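Local atomic coordinates of glycoside hydrolase family 12 (Spirochaeta thermophila, PDB entry 5LU3), a protein that carries at its end a type A carbohydrate-binding module, the domain described here, and probably hydrolyses cellulose through its family 12 glycosidase domain. Residues Trp54-Gln57 / His58-Pro61. Sequence-based numbering, arbitrary orientation.
Sequences WVAQ and HQVP. With 2NV (3,6,9,12,15-pentaoxaoctadecan-17-amine), chain B; FMT (formic acid), chain F.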
ATOM      1  N   TRP A  54       3.340   7.443   6.193  1.00 10.24           N
ATOM      2  CA  TRP A  54       2.433   8.048   5.250  1.00  9.19           C
ATOM      3  C   TRP A  54       3.212   8.451   4.000  1.00  9.57           C
ATOM      4  O   TRP A  54       4.267   9.108   4.088  1.00 11.80           O
ATOM      5  CB  TRP A  54       1.804   9.281   5.884  1.00 10.45           C
ATOM      6  CG  TRP A  54       0.675   9.911   5.120  1.00 10.52           C
ATOM      7  CD1 TRP A  54      -0.636   9.853   5.456  1.00 11.71           C
ATOM      8  CD2 TRP A  54       0.750  10.803   3.983  1.00  9.97           C
ATOM      9  NE1 TRP A  54      -1.394  10.591   4.584  1.00 11.77           N
ATOM     10  CE2 TRP A  54      -0.569  11.192   3.671  1.00 10.82           C
ATOM     11  CE3 TRP A  54       1.792  11.307   3.204  1.00 10.26           C
ATOM     12  CZ2 TRP A  54      -0.875  12.053   2.616  1.00 10.89           C
ATOM     13  CZ3 TRP A  54       1.471  12.171   2.137  1.00 11.24           C
ATOM     14  CH2 TRP A  54       0.149  12.533   1.858  1.00 11.20           C
ATOM     15  N   VAL A  55       2.691   8.063   2.843  1.00  9.07           N
ATOM     16  CA  VAL A  55       3.278   8.452   1.567  1.00  9.65           C
ATOM     17  C   VAL A  55       2.176   8.686   0.542  1.00  8.95           C
ATOM     18  O   VAL A  55       1.167   7.998   0.539  1.00 10.34           O
ATOM     19  CB  VAL A  55       4.263   7.338   1.076  1.00 10.40           C
ATOM     20  CG1 VAL A  55       3.577   6.007   0.831  1.00 11.43           C
ATOM     21  CG2 VAL A  55       5.032   7.733  -0.161  1.00 12.85           C
ATOM     22  N   ALA A  56       2.348   9.684  -0.314  1.00  8.71           N
ATOM     23  CA  ALA A  56       1.400   9.890  -1.380  1.00  9.65           C
ATOM     24  C   ALA A  56       1.643   8.834  -2.435  1.00  9.49           C
ATOM     25  O   ALA A  56       2.791   8.444  -2.699  1.00  9.73           O
ATOM     26  CB  ALA A  56       1.517  11.284  -1.954  1.00  9.99           C
ATOM     27  N   GLN A  57       0.576   8.370  -3.069  1.00  8.29           N
ATOM     28  CA  GLN A  57       0.725   7.382  -4.129  1.00  8.79           C
ATOM     29  C   GLN A  57       1.687   7.811  -5.225  1.00  8.38           C
ATOM     30  O   GLN A  57       2.479   6.994  -5.708  1.00  9.31           O
ATOM     31  CB  GLN A  57      -0.635   7.058  -4.713  1.00  9.16           C
ATOM     32  CG  GLN A  57      -1.557   6.306  -3.745  1.00  8.62           C
ATOM     33  CD  GLN A  57      -3.000   6.325  -4.178  1.00 10.06           C
ATOM     34  OE1 GLN A  57      -3.302   6.423  -5.377  1.00 10.09           O
ATOM     35  NE2 GLN A  57      -3.901   6.243  -3.221  1.00 10.44           N
ATOM     36  N   HIS A  58       1.649   9.102  -5.593  1.00  8.95           N
ATOM     37  CA  HIS A  58       2.504   9.611  -6.657  1.00 10.32           C
ATOM     38  C   HIS A  58       3.963   9.636  -6.273  1.00 10.28           C
ATOM     39  O   HIS A  58       4.818   9.813  -7.147  1.00 12.76           O
ATOM     40  CB  HIS A  58       2.044  11.014  -7.110  1.00 11.29           C
ATOM     41  CG  HIS A  58       2.369  12.096  -6.157  1.00 11.59           C
ATOM     42  ND1 HIS A  58       1.462  12.630  -5.269  1.00 11.51           N
ATOM     43  CD2 HIS A  58       3.530  12.746  -5.938  1.00 13.65           C
ATOM     44  CE1 HIS A  58       2.054  13.561  -4.541  1.00 13.61           C
ATOM     45  NE2 HIS A  58       3.324  13.617  -4.900  1.00 15.18           N
ATOM     46  N   GLN A  59       4.281   9.461  -5.001  1.00  9.93           N
ATOM     47  CA  GLN A  59       5.686   9.354  -4.551  1.00  9.81           C
ATOM     48  C   GLN A  59       6.274   7.943  -4.708  1.00 10.22           C
ATOM     49  O   GLN A  59       7.477   7.779  -4.625  1.00 13.24           O
ATOM     50  CB  GLN A  59       5.806   9.761  -3.090  1.00  9.54           C
ATOM     51  CG  GLN A  59       5.447  11.210  -2.831  1.00  8.46           C
ATOM     52  CD  GLN A  59       5.644  11.579  -1.369  1.00  8.59           C
ATOM     53  OE1 GLN A  59       4.837  11.186  -0.513  1.00 10.16           O
ATOM     54  NE2 GLN A  59       6.708  12.284  -1.069  1.00  8.43           N
ATOM     55  N   VAL A  60       5.407   6.955  -4.936  1.00  9.18           N
ATOM     56  CA  VAL A  60       5.805   5.553  -4.991  1.00  9.65           C
ATOM     57  C   VAL A  60       6.036   5.174  -6.445  1.00  9.33           C
ATOM     58  O   VAL A  60       5.077   5.137  -7.246  1.00  9.77           O
ATOM     59  CB  VAL A  60       4.745   4.627  -4.365  1.00 10.03           C
ATOM     60  CG1 VAL A  60       5.270   3.208  -4.341  1.00 10.59           C
ATOM     61  CG2 VAL A  60       4.365   5.090  -2.961  1.00 11.00           C
ATOM     62  N   PRO A  61       7.291   4.870  -6.814  1.00  9.85           N
ATOM     63  CA  PRO A  61       7.519   4.505  -8.208  1.00  9.62           C
ATOM     64  C   PRO A  61       6.812   3.225  -8.595  1.00  9.64           C
ATOM     65  O   PRO A  61       6.812   2.263  -7.814  1.00 10.25           O
ATOM     66  CB  PRO A  61       9.037   4.318  -8.275  1.00 11.33           C
ATOM     67  CG  PRO A  61       9.597   5.018  -7.061  1.00 12.93           C
ATOM     68  CD  PRO A  61       8.538   4.866  -6.027  1.00 10.94           C
TER
HETATM   69  N1  2NV B 101      -5.242  19.661   4.871  1.00 34.09           N
HETATM   70  C2  2NV B 101      -4.888  18.817   5.997  1.00 34.29           C
HETATM   71  C3  2NV B 101      -4.464  17.479   5.396  1.00 29.39           C
HETATM   72  O4  2NV B 101      -4.616  16.412   6.281  1.00 34.17           O
HETATM   73  C5  2NV B 101      -3.915  15.220   5.940  1.00 25.41           C
HETATM   74  C6  2NV B 101      -2.393  15.443   5.994  1.00 19.53           C
HETATM   75  O7  2NV B 101      -1.756  14.322   5.467  1.00 26.35           O
HETATM   76  C8  2NV B 101      -0.359  14.423   5.393  1.00 24.48           C
HETATM   77  C9  2NV B 101       0.171  14.088   6.755  1.00 19.90           C
HETATM   78  O10 2NV B 101       0.069  12.739   6.997  1.00 27.68           O
HETATM   79  C11 2NV B 101       1.077  12.289   7.898  1.00 24.66           C
HETATM   80  C12 2NV B 101       0.637  12.748   9.266  1.00 22.13           C
HETATM   81  O13 2NV B 101       1.551  12.626  10.300  1.00 30.90           O
HETATM   82  C14 2NV B 101       1.167  13.280  11.507  1.00 27.26           C
HETATM   83  C15 2NV B 101       1.372  14.779  11.309  1.00 25.04           C
HETATM   84  O16 2NV B 101       1.077  15.573  12.438  1.00 45.31           O
HETATM   85  C17 2NV B 101       1.263  16.959  12.245  1.00 47.41           C
HETATM   86  C18 2NV B 101       2.710  17.359  12.568  1.00 44.96           C
HETATM   87  C2A 2NV B 101      -3.739  19.536   6.723  1.00 38.81           C
HETATM   88  C   FMT F 105      -7.878   6.307  -4.635  1.00 14.71           C
HETATM   89  O1  FMT F 105      -6.661   6.668  -4.290  1.00 20.22           O
HETATM   90  O2  FMT F 105      -8.711   5.524  -3.931  1.00 23.44           O
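Gln-59 OE1 comes loosely and obliquely to the Trp-54 ring, 4.4 Å from CZ3, while one indole face is covered by the polyether 2NV, whose O10 sits 3.3 Å from CD1. The Trp-54 ring is also stacked with that of Tyr-34. The imidazole of His-58 meets the methyl of Ala-56 obliquely, CE1 to CB 3.5 Å, and is packed edge-to-face with the ring of Trp-31. With chi1 of 74°, its CG stands between the backbone N and the carbonyl carbon, which turns the ring back toward the Ala-56 methyl.

Three hydrogen bonds define the turn where strand 55-56, outermost in the four-stranded antiparallel sheet of the carbohydrate-binding module and paired with strand 33-40, gives way to a 3-10 segment. The amide of Gln-59 reaches back along an extended chain and accepts Ala-56 N on OE1 at 2.9 Å; the bond is nearly straight (163°), in the carbonyl plane and on a lone pair. Gln-59 N returns to Ala-56 O, and Val-60 N bonds to Gln-57 O, both in the i to i+3 spacing of 3-10 geometry. Val-55 CG2 lies alongside the Gln-59 chain, 3.5 Å from OE1, and meets Val-60 CG2 at 3.9 Å, the two valines crossing at about a right angle.

The polar end of Gln-57 is bound outside the turn: OE1 accepts from Ser-26 N, and NE2 donates to Tyr-34 O and, at 3.0 Å, to O1 of a formic acid molecule, also bonded to Arg-33 NE.

Both the N-H and the C=O of Ala-56 are thus paired with Gln-59, whose exposed side chain satisfies a buried backbone amide.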